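Local coordinates for phage terminase large subunit (Thermus phage P7426, PDB 7KS4), which probably acts, through this ATPase domain, as the motor that drives viral DNA into empty capsids, its other domain cutting the genome, at residues A[17-22]-A[52-57]; A[87-92]-A[110-115]. All blocks are in the same frame, centred on the assembly; numbering follows the deposited sequence.

Interaction 1 of 2, residues A[17-22]-A[52-57]; sequences ELLGYK and ASVEAV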
loop_
_atom_site.group_PDB
_atom_site.type_symbol
_atom_site.label_atom_id
_atom_site.label_comp_id
_atom_site.label_asym_id
_atom_site.label_seq_id
_atom_site.Cartn_x
_atom_site.Cartn_y
_atom_site.Cartn_z
ATOM N N GLU A 17 -8.264 2.235 -16.459
ATOM C CA GLU A 17 -9.138 3.142 -17.191
ATOM C C GLU A 17 -10.506 3.252 -16.527
ATOM O O GLU A 17 -11.087 4.344 -16.464
ATOM C CB GLU A 17 -9.265 2.656 -18.631
ATOM C CG GLU A 17 -9.973 3.603 -19.561
ATOM C CD GLU A 17 -9.070 4.709 -20.088
ATOM O OE1 GLU A 17 -8.053 5.026 -19.429
ATOM O OE2 GLU A 17 -9.379 5.254 -21.171
ATOM N N LEU A 18 -11.048 2.135 -16.035
ATOM C CA LEU A 18 -12.280 2.203 -15.253
ATOM C C LEU A 18 -12.104 3.096 -14.030
ATOM O O LEU A 18 -13.004 3.860 -13.672
ATOM C CB LEU A 18 -12.722 0.800 -14.822
ATOM C CG LEU A 18 -13.327 -0.120 -15.885
ATOM C CD1 LEU A 18 -13.586 -1.518 -15.309
ATOM C CD2 LEU A 18 -14.615 0.474 -16.433
ATOM N N LEU A 19 -10.950 3.029 -13.381
ATOM C CA LEU A 19 -10.753 3.821 -12.175
ATOM C C LEU A 19 -10.503 5.298 -12.447
ATOM O O LEU A 19 -10.487 6.084 -11.494
ATOM C CB LEU A 19 -9.584 3.264 -11.365
ATOM C CG LEU A 19 -9.915 2.098 -10.442
ATOM C CD1 LEU A 19 -8.637 1.561 -9.830
ATOM C CD2 LEU A 19 -10.891 2.535 -9.367
ATOM N N GLY A 20 -10.315 5.702 -13.699
ATOM C CA GLY A 20 -9.841 7.049 -13.950
ATOM C C GLY A 20 -8.423 7.247 -13.474
ATOM O O GLY A 20 -8.045 8.360 -13.101
ATOM N N TYR A 21 -7.623 6.188 -13.498
ATOM C CA TYR A 21 -6.295 6.160 -12.904
ATOM C C TYR A 21 -5.254 6.021 -14.002
ATOM O O TYR A 21 -5.355 5.126 -14.848
ATOM C CB TYR A 21 -6.206 4.998 -11.912
ATOM C CG TYR A 21 -4.852 4.738 -11.279
ATOM C CD1 TYR A 21 -4.217 5.706 -10.505
ATOM C CD2 TYR A 21 -4.242 3.499 -11.404
ATOM C CE1 TYR A 21 -2.994 5.453 -9.905
ATOM C CE2 TYR A 21 -3.018 3.231 -10.795
ATOM C CZ TYR A 21 -2.400 4.214 -10.052
ATOM O OH TYR A 21 -1.189 3.961 -9.439
ATOM N N LYS A 22 -4.258 6.904 -13.991
ATOM C CA LYS A 22 -3.177 6.902 -14.976
ATOM C C LYS A 22 -1.844 6.855 -14.238
ATOM O O LYS A 22 -1.227 7.897 -13.974
ATOM C CB LYS A 22 -3.261 8.123 -15.894
ATOM C CG LYS A 22 -4.434 8.078 -16.893
ATOM C CD LYS A 22 -5.560 9.061 -16.533
ATOM C CE LYS A 22 -6.685 9.056 -17.581
ATOM N NZ LYS A 22 -8.069 9.134 -16.991
ATOM N N ALA A 52 -1.508 2.284 -3.669
ATOM C CA ALA A 52 -2.017 1.317 -2.706
ATOM C C ALA A 52 -3.538 1.232 -2.770
ATOM O O ALA A 52 -4.108 0.142 -2.675
ATOM C CB ALA A 52 -1.558 1.684 -1.298
ATOM N N SER A 53 -4.214 2.374 -2.911
ATOM C CA SER A 53 -5.672 2.355 -2.958
ATOM C C SER A 53 -6.163 1.590 -4.178
ATOM O O SER A 53 -7.128 0.819 -4.092
ATOM C CB SER A 53 -6.224 3.784 -2.944
ATOM O OG SER A 53 -6.096 4.418 -4.210
ATOM N N VAL A 54 -5.490 1.761 -5.320
ATOM C CA VAL A 54 -5.875 1.030 -6.526
ATOM C C VAL A 54 -5.736 -0.469 -6.313
ATOM O O VAL A 54 -6.580 -1.252 -6.765
ATOM C CB VAL A 54 -5.040 1.506 -7.726
ATOM C CG1 VAL A 54 -5.295 0.625 -8.956
ATOM C CG2 VAL A 54 -5.379 2.961 -8.037
ATOM N N GLU A 55 -4.656 -0.895 -5.650
ATOM C CA GLU A 55 -4.469 -2.319 -5.374
ATOM C C GLU A 55 -5.622 -2.874 -4.551
ATOM O O GLU A 55 -6.145 -3.958 -4.844
ATOM C CB GLU A 55 -3.139 -2.543 -4.646
ATOM C CG GLU A 55 -1.904 -2.270 -5.501
ATOM C CD GLU A 55 -1.530 -3.439 -6.390
ATOM O OE1 GLU A 55 -1.861 -4.591 -6.041
ATOM O OE2 GLU A 55 -0.909 -3.205 -7.450
ATOM N N ALA A 56 -6.035 -2.145 -3.516
ATOM C CA ALA A 56 -7.140 -2.591 -2.672
ATOM C C ALA A 56 -8.445 -2.670 -3.454
ATOM O O ALA A 56 -9.190 -3.650 -3.337
ATOM C CB ALA A 56 -7.283 -1.656 -1.476
ATOM N N VAL A 57 -8.745 -1.644 -4.256
ATOM C CA VAL A 57 -9.975 -1.658 -5.047
ATOM C C VAL A 57 -10.021 -2.896 -5.927
ATOM O O VAL A 57 -11.041 -3.593 -6.004
ATOM C CB VAL A 57 -10.098 -0.378 -5.896
ATOM C CG1 VAL A 57 -11.344 -0.462 -6.774
ATOM C CG2 VAL A 57 -10.163 0.859 -5.023
#
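Tyr21 OH is hydrogen-bonded to His31 NE2, and this bond fixes the far end of a ring with Val54 over one face. The methyl CG2 of Val54 stands 3.5 Å from the ring centroid and only 7° off the normal, a CH-pi contact so well centred that all six ring carbons lie at similar distances from it. With CG of the tyrosine anti to the backbone N (chi1 175°), the ring is directed toward helix 48-62. Val54 uses both its branches: while CG2 sits over the ring, CG1 packs on Leu19 CD1 at 3.6 Å. The second Leu19 methyl, CD2, reaches one helical turn further and meets Val57 CG1 at 4.0 Å, the two side chains passing in opposite directions. Leu19 thus spreads its fork over Val54 and Val57, one turn apart on helix 48-62. Between the two residues that make these contacts, Gly20 turns the chain with positive phi, and its N bonds to Glu17 O at 3.2 Å in a Schellman motif. Phe16 meets the tyrosine ring edge-to-face, and Lys22 O accepts a hydrogen bond from ADP N6. The arrangement joins the adenine end of the nucleotide pocket to the helix that follows the P-loop, as befits the ATPase domain of a terminase.

Interaction 2 of 2, residues A[87-92]-A[110-115]; sequences EKVERL and LLVHHY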
loop_
_atom_site.group_PDB
_atom_site.type_symbol
_atom_site.label_atom_id
_atom_site.label_comp_id
_atom_site.label_asym_id
_atom_site.label_seq_id
_atom_site.Cartn_x
_atom_site.Cartn_y
_atom_site.Cartn_z
ATOM N N GLU A 87 -13.991 6.039 -1.904
ATOM C CA GLU A 87 -14.468 6.782 -3.073
ATOM C C GLU A 87 -14.430 5.910 -4.320
ATOM O O GLU A 87 -15.408 5.837 -5.077
ATOM C CB GLU A 87 -13.635 8.049 -3.297
ATOM C CG GLU A 87 -14.186 8.979 -4.397
ATOM C CD GLU A 87 -13.825 8.536 -5.815
ATOM O OE1 GLU A 87 -12.737 7.947 -6.000
ATOM O OE2 GLU A 87 -14.630 8.779 -6.746
ATOM N N LYS A 88 -13.297 5.241 -4.548
ATOM C CA LYS A 88 -13.130 4.452 -5.763
ATOM C C LYS A 88 -14.083 3.267 -5.789
ATOM O O LYS A 88 -14.662 2.955 -6.836
ATOM C CB LYS A 88 -11.682 3.972 -5.880
ATOM C CG LYS A 88 -10.679 5.100 -6.025
ATOM C CD LYS A 88 -9.246 4.583 -6.075
ATOM C CE LYS A 88 -8.307 5.632 -6.645
ATOM N NZ LYS A 88 -8.468 6.942 -5.978
ATOM N N VAL A 89 -14.245 2.587 -4.654
ATOM C CA VAL A 89 -15.113 1.415 -4.594
ATOM C C VAL A 89 -16.569 1.820 -4.788
ATOM O O VAL A 89 -17.323 1.159 -5.509
ATOM C CB VAL A 89 -14.901 0.676 -3.258
ATOM C CG1 VAL A 89 -16.064 -0.266 -2.947
ATOM C CG2 VAL A 89 -13.590 -0.103 -3.277
ATOM N N GLU A 90 -16.997 2.902 -4.139
ATOM C CA GLU A 90 -18.389 3.317 -4.279
ATOM C C GLU A 90 -18.697 3.773 -5.697
ATOM O O GLU A 90 -19.815 3.560 -6.185
ATOM C CB GLU A 90 -18.710 4.406 -3.252
ATOM C CG GLU A 90 -18.934 3.822 -1.860
ATOM C CD GLU A 90 -19.198 4.860 -0.797
ATOM O OE1 GLU A 90 -19.116 6.072 -1.088
ATOM O OE2 GLU A 90 -19.492 4.453 0.346
ATOM N N ARG A 91 -17.724 4.379 -6.380
ATOM C CA ARG A 91 -17.923 4.771 -7.770
ATOM C C ARG A 91 -17.883 3.562 -8.697
ATOM O O ARG A 91 -18.763 3.387 -9.552
ATOM C CB ARG A 91 -16.858 5.791 -8.173
ATOM C CG ARG A 91 -16.801 6.066 -9.666
ATOM C CD ARG A 91 -16.017 7.335 -9.960
ATOM N NE ARG A 91 -14.673 7.295 -9.381
ATOM C CZ ARG A 91 -13.616 6.741 -9.968
ATOM N NH1 ARG A 91 -12.438 6.758 -9.360
ATOM N NH2 ARG A 91 -13.729 6.170 -11.161
ATOM N N LEU A 92 -16.858 2.718 -8.548
ATOM C CA LEU A 92 -16.683 1.592 -9.459
ATOM C C LEU A 92 -17.842 0.611 -9.381
ATOM O O LEU A 92 -18.162 -0.052 -10.378
ATOM C CB LEU A 92 -15.372 0.870 -9.149
ATOM C CG LEU A 92 -14.698 0.241 -10.361
ATOM C CD1 LEU A 92 -14.142 1.335 -11.267
ATOM C CD2 LEU A 92 -13.600 -0.722 -9.911
ATOM N N LEU A 110 -15.180 -1.314 5.222
ATOM C CA LEU A 110 -15.779 -1.239 3.900
ATOM C C LEU A 110 -16.088 -2.652 3.429
ATOM O O LEU A 110 -15.216 -3.528 3.465
ATOM C CB LEU A 110 -14.836 -0.528 2.927
ATOM C CG LEU A 110 -15.290 -0.389 1.474
ATOM C CD1 LEU A 110 -16.516 0.496 1.348
ATOM C CD2 LEU A 110 -14.136 0.143 0.627
ATOM N N LEU A 111 -17.324 -2.872 2.990
ATOM C CA LEU A 111 -17.789 -4.173 2.529
ATOM C C LEU A 111 -18.267 -4.067 1.088
ATOM O O LEU A 111 -19.016 -3.147 0.743
ATOM C CB LEU A 111 -18.931 -4.692 3.412
ATOM C CG LEU A 111 -18.608 -4.850 4.897
ATOM C CD1 LEU A 111 -19.847 -5.297 5.649
ATOM C CD2 LEU A 111 -17.479 -5.835 5.102
ATOM N N VAL A 112 -17.849 -5.011 0.253
ATOM C CA VAL A 112 -18.357 -5.124 -1.109
ATOM C C VAL A 112 -19.086 -6.459 -1.196
ATOM O O VAL A 112 -18.459 -7.522 -1.276
ATOM C CB VAL A 112 -17.245 -5.022 -2.160
ATOM C CG1 VAL A 112 -17.841 -5.092 -3.549
ATOM C CG2 VAL A 112 -16.454 -3.732 -1.979
ATOM N N HIS A 113 -20.415 -6.414 -1.182
ATOM C CA HIS A 113 -21.216 -7.625 -1.275
ATOM C C HIS A 113 -21.364 -8.031 -2.736
ATOM O O HIS A 113 -21.708 -7.201 -3.582
ATOM C CB HIS A 113 -22.592 -7.402 -0.646
ATOM C CG HIS A 113 -22.542 -6.983 0.792
ATOM N ND1 HIS A 113 -22.079 -7.809 1.792
ATOM C CD2 HIS A 113 -22.909 -5.828 1.396
ATOM C CE1 HIS A 113 -22.154 -7.179 2.951
ATOM N NE2 HIS A 113 -22.657 -5.976 2.738
ATOM N N HIS A 114 -21.119 -9.307 -3.023
ATOM C CA HIS A 114 -21.232 -9.862 -4.367
ATOM C C HIS A 114 -22.441 -10.785 -4.427
ATOM O O HIS A 114 -22.606 -11.651 -3.562
ATOM C CB HIS A 114 -19.970 -10.634 -4.750
ATOM C CG HIS A 114 -18.771 -9.763 -4.932
ATOM N ND1 HIS A 114 -18.388 -9.282 -6.163
ATOM C CD2 HIS A 114 -17.881 -9.272 -4.038
ATOM C CE1 HIS A 114 -17.304 -8.539 -6.023
ATOM N NE2 HIS A 114 -16.978 -8.512 -4.743
ATOM N N TYR A 115 -23.264 -10.612 -5.456
ATOM C CA TYR A 115 -24.519 -11.335 -5.594
ATOM C C TYR A 115 -24.470 -12.285 -6.784
ATOM O O TYR A 115 -23.547 -12.250 -7.605
ATOM C CB TYR A 115 -25.685 -10.348 -5.735
ATOM C CG TYR A 115 -25.933 -9.575 -4.464
ATOM C CD1 TYR A 115 -26.960 -9.933 -3.606
ATOM C CD2 TYR A 115 -25.118 -8.509 -4.104
ATOM C CE1 TYR A 115 -27.185 -9.242 -2.435
ATOM C CE2 TYR A 115 -25.337 -7.809 -2.937
ATOM C CZ TYR A 115 -26.367 -8.181 -2.102
ATOM O OH TYR A 115 -26.594 -7.490 -0.931
#
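Helix 75-92 lies against strand 109-115 with the backbones closest at Val89 and Val112, whose CA atoms are 8.1 Å apart. This is helix-on-sheet packing in the P-loop ATPase fold, at the part of the central sheet where 109-115 runs antiparallel to both its neighbours, 99-104 and 126-136. Val89 makes the close contacts from the helix side, and two strand residues, Leu110 and Val112, receive it. Its CG1 meets Val112 CG2 at 3.6 Å, methyl against methyl, the side chains reaching toward each other tip to tip. Leu110 extends in the same manner: with CG anti to the backbone N (chi1 179°), its CD2 comes to 3.9 Å from Val89 CG2 and nearly as close to CB, so that one leucine methyl sits against the branch point of the valine. Leu111, between them, starts away from the helix; its side chain touches Thr129 and Glu131 of strand 126-136. Leu60 of helix 48-62 also touches Val89, and Val101 touches Leu110, which extends the apolar layer. The helix holds a charge pair of its own one turn apart, where Arg91 NE donates to the syn side of Glu87 OE2 at 3.0 Å, nearly straight at 168°.

How the interactions relate
Both interactions are buried and apolar, but they pair different elements: interaction 1 sets 17-22 on helix 48-62, interaction 2 sets helix 75-92 on strand 109-115. Interaction 1 sits nearer the chain centre and beside the nucleotide, and it adds a methyl-on-ring contact, with the tyrosine hydroxyl bonded to His31, to its aliphatic pairs; interaction 2, farther out on the antiparallel part of the sheet, is purely aliphatic. Helix 75-92 touches both elements of interaction 1: Lys88 CB packs on Val57 CG2 at 3.6 Å, and Arg91 NH1 probably bonds to Leu19 O at 3.0 Å, close to the Schellman turn. Lys88 NZ forms a salt bridge with Glu50, a residue of the ADP site, which links the helix of interaction 2 back to the pocket.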